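Local coordinates for N-acetylneuraminate lyase (Peptoclostridium difficile, PDB 4WOZ), which belongs to the dihydrodipicolinate synthetase family and folds as a TIM barrel, an eight-stranded parallel barrel, in an assembly of four chains, at residues L257-Y262 with D288-R293; F220-V225 with E270-E275; L23-F26 with I32-K35. One frame throughout, in Å; residues are numbered along the deposited sequence.

Interaction 1: residues L257-Y262 with D288-R293; sequences LGNGLY and DEMKSR
The CA atoms of Asn259 and Met290 lie 6.1 Å apart, where the last turn of helix 239-259 comes up against the first turns of helix 288-301. The carboxamide of Asn259 carries the contact. The CB of Asn259 faces the second helix, and a chi1 of -164°, which sets CG opposite the backbone N, carries the amide across, where its two ends meet different surfaces. Asn259 ND2 donates to Met290 O at 3.0 Å with a nearly straight N-H...O angle of 164°; the acceptor lies close to the amide plane, while the donor is moderately tilted from the carbonyl plane. The same ND2 also bonds to Thr264 OG1 in helix 261-271, so one nitrogen ties together three helices. The oxygen end rests on aliphatic carbon: Asn259 OD1 is 3.1 Å from Arg293 CG and 3.2 Å from Arg293 CB. Arg293 then bends at chi2, and its guanidinium plane stands 74° from the amide plane while NH2 forms a salt bridge with Asp255. On the Met290 side, the bent thioether brings CE within 3.2 Å of Asn259 O. Gly260, the first residue to leave helical phi/psi after helix 239-259 (its phi is positive), is the N-cap of helix 261-271. This is a surface contact among the C-terminal helices of the chain, with the Arg293 side chain about 10 Å from a bound 2-(acetylamino)-2-deoxy-D-mannose. A carbonyl beside ND2 and methylene groups beside OD1 together support the modelled orientation of the amide, its nitrogen held by two acceptors.

Interaction 2: residues F220-V225 with E270-E275; sequences FNVNGV and EEQGVE
Val222 and Gln272 make the closest contact between the helix that follows the last strand of the TIM barrel and the Schellman motif that ends helix 261-271. In that motif Gly273, with positive phi, is the C-prime residue, and Gly273 N bonds to Glu270 O at 3.1 Å. Gln272, immediately before it, projects its side chain across to helix 220-235: CG is anti to the carbonyl carbon (chi1 -57°), and the extended side chain spans the 8.0 Å between the CA atoms of Val222 and Gln272, its amide meeting Val222. The tight part is here. The side chains cross at about a right angle, and Gln272 OE1 comes within 3.3 Å of Val222 CG1 and 3.6 Å of Val222 CA. Both are contacts with carbon; OE1 also takes part in a weak hydrogen bond with His43 NE2 of helix 34-48.

Away from this point the contact is loose. Just 95 Å² is buried in total, and Asn221 O stays 4.1 Å from Gln272 OE1. Val222 is buried, whereas Gln272 remains partly exposed and also packs on Phe302, the C-terminal residue; the neighbouring Gly273 is exposed. The amide nitrogen adds little grip. The place of Val222 O is less sure than that of its neighbours, and Gln272 NE2 approaches it at 3.4 Å in a weak hydrogen bond, with an N-H...O angle of 163°.

Interaction 3: residues L23-F26 with I32-K35; sequences LVSF and INEK
Ser25 O receives two hydrogens from the opposing segment: the N-H of Asn33, at 2.9 Å from N to O and nearly straight at 170°, and the CA-H of Ile32, with Ile32 CA 3.5 Å from the oxygen. The Asn33 donor sits well above the carbonyl plane, 54° out of it, so it does not follow a lone pair. A second polar link runs through a water, which donates to Ser25 OG at 3.0 Å and accepts from Asn33 ND2 at 2.9 Å; its further bond to Phe26 O is weak. Ser25 OG also bonds to Glu275 O and lies 3.2 Å from Asn33 CB, a close approach of the hydroxyl to a methylene. Ser25, Phe26, Ile32 and Asn33 belong to the loop between the first barrel strand, 17-21, and helix 34-48, a beta-alpha connection of the TIM barrel, and a single beta bridge pairs Phe26 with Ile32 just ahead of the helix. Asn33 is the N-cap of that helix: with CG anti to the backbone N (chi1 177°), its OD1 is turned to accept from Gly36 N, while ND2 is left to hold the water. On the apolar side Phe26 CE1 meets Ile32 CG1 at 3.8 Å, the two side chains crossing at a slant. Val24 CG1 lies 3.6 Å above one face of the Phe26 ring, offset toward its rim, and Lys266 of helix 261-271 also packs against Phe26.

From the N terminus, interaction 3 comes first and closes a short loop of five residues between strand 17-21 and helix 34-48. Interactions 2 and 1 follow and cross along the chain, since their segments alternate in the order 220-225, 257-262, 270-275, 288-293. Interaction 2 spans 44 mostly helical residues, bringing the end of helix 261-271 back to helix 220-235; interaction 1 spans 25 and joins the end of helix 239-259, just before helix 261-271, to the start of helix 288-301. Interactions 2 and 3 touch where Glu275, in the loop after helix 261-271, forms a salt bridge with Lys35 and where Asn221 packs on Leu23, so the first barrel loop meets helix 220-235. Interaction 1 touches neither.

Interaction 1: residues L257-Y262 with D288-R293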
# COMPACT_ATOMS: atom_id res chain seq x y z
N LEU A 257 22.37 -4.78 0.51
CA LEU A 257 21.06 -4.61 1.12
C LEU A 257 20.80 -5.64 2.21
O LEU A 257 20.25 -5.32 3.27
CB LEU A 257 19.95 -4.68 0.06
CG LEU A 257 19.88 -3.51 -0.93
CD1 LEU A 257 18.86 -3.81 -2.00
CD2 LEU A 257 19.51 -2.24 -0.19
N GLY A 258 21.20 -6.88 1.96
CA GLY A 258 21.00 -7.94 2.93
C GLY A 258 21.85 -7.80 4.18
O GLY A 258 21.50 -8.35 5.23
N ASN A 259 22.96 -7.07 4.09
CA ASN A 259 23.87 -6.90 5.21
C ASN A 259 23.70 -5.56 5.93
O ASN A 259 24.29 -5.33 6.98
CB ASN A 259 25.33 -7.02 4.72
CG ASN A 259 26.31 -7.24 5.86
OD1 ASN A 259 26.15 -8.15 6.67
ND2 ASN A 259 27.35 -6.41 5.92
N GLY A 260 22.87 -4.68 5.37
CA GLY A 260 22.67 -3.37 5.96
C GLY A 260 23.28 -2.36 5.01
O GLY A 260 24.50 -2.18 4.97
N LEU A 261 22.41 -1.72 4.23
CA LEU A 261 22.80 -0.75 3.22
C LEU A 261 23.92 0.22 3.55
O LEU A 261 25.03 0.09 3.04
CB LEU A 261 21.58 0.04 2.76
CG LEU A 261 21.83 1.15 1.72
CD1 LEU A 261 22.45 0.56 0.47
CD2 LEU A 261 20.52 1.86 1.39
N TYR A 262 23.61 1.20 4.39
CA TYR A 262 24.59 2.22 4.73
C TYR A 262 25.81 1.71 5.48
O TYR A 262 26.92 2.15 5.21
CB TYR A 262 23.90 3.34 5.51
CG TYR A 262 22.82 4.02 4.69
CD1 TYR A 262 23.13 4.64 3.48
CD2 TYR A 262 21.50 4.02 5.11
CE1 TYR A 262 22.14 5.25 2.71
CE2 TYR A 262 20.50 4.62 4.35
CZ TYR A 262 20.83 5.24 3.16
OH TYR A 262 19.85 5.84 2.41
N ASP A 288 29.73 -7.82 14.59
CA ASP A 288 30.87 -8.60 14.13
C ASP A 288 30.46 -9.40 12.90
O ASP A 288 31.22 -9.50 11.94
CB ASP A 288 31.36 -9.53 15.24
CG ASP A 288 32.21 -8.81 16.27
OD1 ASP A 288 31.76 -7.78 16.82
OD2 ASP A 288 33.34 -9.27 16.54
N GLU A 289 29.26 -9.97 12.92
CA GLU A 289 28.76 -10.75 11.78
C GLU A 289 28.65 -9.86 10.54
O GLU A 289 29.03 -10.27 9.45
CB GLU A 289 27.40 -11.35 12.10
CG GLU A 289 27.42 -12.48 13.11
CD GLU A 289 28.01 -12.06 14.45
OE1 GLU A 289 27.53 -11.05 15.03
OE2 GLU A 289 28.94 -12.75 14.94
N MET A 290 28.12 -8.66 10.73
CA MET A 290 27.99 -7.73 9.62
C MET A 290 29.36 -7.34 9.07
O MET A 290 29.55 -7.21 7.86
CB MET A 290 27.23 -6.48 10.08
CG MET A 290 25.74 -6.73 10.31
SD MET A 290 24.87 -5.36 11.08
CE MET A 290 25.08 -4.07 9.84
N LYS A 291 30.32 -7.17 9.98
CA LYS A 291 31.68 -6.80 9.59
C LYS A 291 32.38 -7.88 8.78
O LYS A 291 33.06 -7.58 7.79
CB LYS A 291 32.50 -6.43 10.82
CG LYS A 291 32.06 -5.12 11.47
CD LYS A 291 32.93 -4.72 12.66
CE LYS A 291 32.48 -3.38 13.23
NZ LYS A 291 33.21 -2.97 14.47
N SER A 292 32.24 -9.14 9.18
CA SER A 292 32.89 -10.21 8.43
C SER A 292 32.15 -10.40 7.11
O SER A 292 32.75 -10.76 6.10
CB SER A 292 32.91 -11.52 9.24
OG SER A 292 31.61 -12.03 9.41
N ARG A 293 30.84 -10.16 7.11
CA ARG A 293 30.07 -10.30 5.88
C ARG A 293 30.50 -9.21 4.89
O ARG A 293 30.68 -9.48 3.71
CB ARG A 293 28.57 -10.18 6.16
CG ARG A 293 27.71 -10.14 4.90
CD ARG A 293 28.00 -11.33 3.99
NE ARG A 293 27.20 -11.31 2.77
CZ ARG A 293 27.31 -12.20 1.79
NH1 ARG A 293 28.19 -13.18 1.88
NH2 ARG A 293 26.54 -12.11 0.71

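Interaction 2: residues F220-V225 with E270-E275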
# COMPACT_ATOMS: atom_id res chain seq x y z
N PHE A 220 27.55 4.39 -6.06
CA PHE A 220 28.63 4.90 -6.90
C PHE A 220 29.84 5.29 -6.05
O PHE A 220 30.95 5.40 -6.56
CB PHE A 220 28.14 6.10 -7.72
CG PHE A 220 27.02 5.78 -8.68
CD1 PHE A 220 26.54 4.48 -8.81
CD2 PHE A 220 26.43 6.78 -9.44
CE1 PHE A 220 25.49 4.18 -9.68
CE2 PHE A 220 25.37 6.49 -10.31
CZ PHE A 220 24.90 5.19 -10.43
N ASN A 221 29.62 5.51 -4.76
CA ASN A 221 30.72 5.86 -3.86
C ASN A 221 31.77 4.74 -3.85
O ASN A 221 32.95 5.00 -3.62
CB ASN A 221 30.21 6.08 -2.44
CG ASN A 221 29.51 7.41 -2.27
OD1 ASN A 221 30.16 8.43 -2.02
ND2 ASN A 221 28.19 7.41 -2.41
N VAL A 222 31.33 3.50 -4.09
CA VAL A 222 32.25 2.36 -4.09
C VAL A 222 32.22 1.58 -5.40
O VAL A 222 33.08 0.71 -5.62
CB VAL A 222 31.93 1.35 -2.96
CG1 VAL A 222 32.23 1.97 -1.60
CG2 VAL A 222 30.47 0.91 -3.05
N ASN A 223 31.25 1.87 -6.25
CA ASN A 223 31.11 1.14 -7.51
C ASN A 223 31.06 2.06 -8.73
O ASN A 223 30.53 1.69 -9.77
CB ASN A 223 29.84 0.28 -7.44
CG ASN A 223 29.84 -0.85 -8.45
OD1 ASN A 223 30.84 -1.54 -8.63
ND2 ASN A 223 28.69 -1.07 -9.10
N GLY A 224 31.63 3.26 -8.59
CA GLY A 224 31.64 4.23 -9.67
C GLY A 224 32.16 3.76 -11.01
O GLY A 224 31.66 4.17 -12.06
N VAL A 225 33.17 2.90 -10.99
CA VAL A 225 33.74 2.39 -12.24
C VAL A 225 32.73 1.55 -13.02
O VAL A 225 32.52 1.81 -14.21
CB VAL A 225 35.02 1.56 -11.97
CG1 VAL A 225 35.55 0.99 -13.29
CG2 VAL A 225 36.07 2.44 -11.32
N GLU A 270 35.80 1.58 3.83
CA GLU A 270 36.92 1.37 4.75
C GLU A 270 37.94 0.44 4.10
O GLU A 270 39.15 0.65 4.22
CB GLU A 270 36.44 0.74 6.06
CG GLU A 270 35.69 1.67 6.99
CD GLU A 270 36.59 2.71 7.63
OE1 GLU A 270 37.80 2.42 7.81
OE2 GLU A 270 36.09 3.80 7.97
N GLU A 271 37.43 -0.58 3.42
CA GLU A 271 38.27 -1.55 2.74
C GLU A 271 38.92 -0.95 1.49
O GLU A 271 39.85 -1.53 0.93
CB GLU A 271 37.45 -2.78 2.36
CG GLU A 271 37.28 -3.76 3.50
CD GLU A 271 38.53 -4.59 3.73
OE1 GLU A 271 39.65 -4.04 3.62
OE2 GLU A 271 38.40 -5.80 4.03
N GLN A 272 38.42 0.21 1.07
CA GLN A 272 38.98 0.88 -0.10
C GLN A 272 39.95 1.99 0.33
O GLN A 272 40.39 2.79 -0.49
CB GLN A 272 37.87 1.44 -0.99
CG GLN A 272 36.87 0.37 -1.46
CD GLN A 272 35.94 0.86 -2.55
OE1 GLN A 272 35.43 1.98 -2.50
NE2 GLN A 272 35.70 0.01 -3.55
N GLY A 273 40.27 2.02 1.62
CA GLY A 273 41.20 3.00 2.16
C GLY A 273 40.59 4.33 2.56
O GLY A 273 41.28 5.34 2.63
N VAL A 274 39.28 4.32 2.82
CA VAL A 274 38.57 5.54 3.20
C VAL A 274 37.94 5.40 4.58
O VAL A 274 37.24 4.43 4.85
CB VAL A 274 37.46 5.87 2.17
CG1 VAL A 274 36.69 7.11 2.59
CG2 VAL A 274 38.09 6.07 0.79
N GLU A 275 38.21 6.37 5.46
CA GLU A 275 37.65 6.34 6.81
C GLU A 275 36.19 6.77 6.80
O GLU A 275 35.84 7.83 7.33
CB GLU A 275 38.45 7.27 7.74
CG GLU A 275 39.85 6.78 8.05
CD GLU A 275 40.56 7.67 9.06
OE1 GLU A 275 40.02 7.85 10.17
OE2 GLU A 275 41.65 8.19 8.74

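Interaction 3: residues L23-F26 with I32-K35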
# COMPACT_ATOMS: atom_id res chain seq x y z
N LEU A 23 28.40 10.20 0.75
CA LEU A 23 28.19 9.71 2.10
C LEU A 23 29.06 10.57 3.00
O LEU A 23 30.03 11.17 2.54
CB LEU A 23 28.61 8.24 2.26
CG LEU A 23 27.61 7.18 1.82
CD1 LEU A 23 27.74 6.95 0.34
CD2 LEU A 23 27.87 5.89 2.57
N VAL A 24 28.70 10.64 4.27
CA VAL A 24 29.46 11.44 5.21
C VAL A 24 30.14 10.51 6.21
O VAL A 24 29.67 9.40 6.47
CB VAL A 24 28.53 12.43 5.94
CG1 VAL A 24 29.30 13.16 7.04
CG2 VAL A 24 27.96 13.43 4.94
N SER A 25 31.26 10.96 6.76
CA SER A 25 32.00 10.17 7.73
C SER A 25 31.62 10.62 9.14
O SER A 25 31.52 11.82 9.40
CB SER A 25 33.51 10.34 7.51
OG SER A 25 34.25 9.57 8.43
N PHE A 26 31.40 9.66 10.03
CA PHE A 26 31.04 9.94 11.41
C PHE A 26 31.88 9.05 12.32
O PHE A 26 32.23 7.94 11.93
CB PHE A 26 29.56 9.63 11.66
CG PHE A 26 28.61 10.50 10.90
CD1 PHE A 26 28.47 11.85 11.22
CD2 PHE A 26 27.85 9.97 9.87
CE1 PHE A 26 27.59 12.66 10.52
CE2 PHE A 26 26.96 10.78 9.15
CZ PHE A 26 26.83 12.12 9.48
N ILE A 32 30.98 14.40 13.04
CA ILE A 32 31.53 14.41 11.69
C ILE A 32 33.05 14.26 11.70
O ILE A 32 33.74 14.92 12.48
CB ILE A 32 31.18 15.72 10.94
CG1 ILE A 32 29.67 15.82 10.72
CG2 ILE A 32 31.93 15.78 9.62
CD1 ILE A 32 29.23 17.12 10.08
N ASN A 33 33.56 13.39 10.84
CA ASN A 33 35.00 13.15 10.71
C ASN A 33 35.42 13.88 9.42
O ASN A 33 35.28 13.35 8.32
CB ASN A 33 35.27 11.65 10.57
CG ASN A 33 36.74 11.33 10.36
OD1 ASN A 33 37.53 12.21 10.01
ND2 ASN A 33 37.11 10.07 10.54
N GLU A 34 35.93 15.10 9.56
CA GLU A 34 36.32 15.88 8.39
C GLU A 34 37.32 15.19 7.48
O GLU A 34 37.17 15.22 6.26
CB GLU A 34 36.86 17.26 8.79
CG GLU A 34 36.88 18.20 7.60
CD GLU A 34 37.48 19.55 7.90
OE1 GLU A 34 37.19 20.11 8.97
OE2 GLU A 34 38.23 20.06 7.04
N LYS A 35 38.35 14.58 8.06
CA LYS A 35 39.33 13.90 7.22
C LYS A 35 38.63 12.81 6.43
O LYS A 35 38.81 12.70 5.22
CB LYS A 35 40.46 13.29 8.05
CG LYS A 35 41.56 12.70 7.17
CD LYS A 35 42.77 12.21 7.95
CE LYS A 35 42.46 10.95 8.72
NZ LYS A 35 43.70 10.40 9.35
O HOH W 1 34.71 8.49 11.16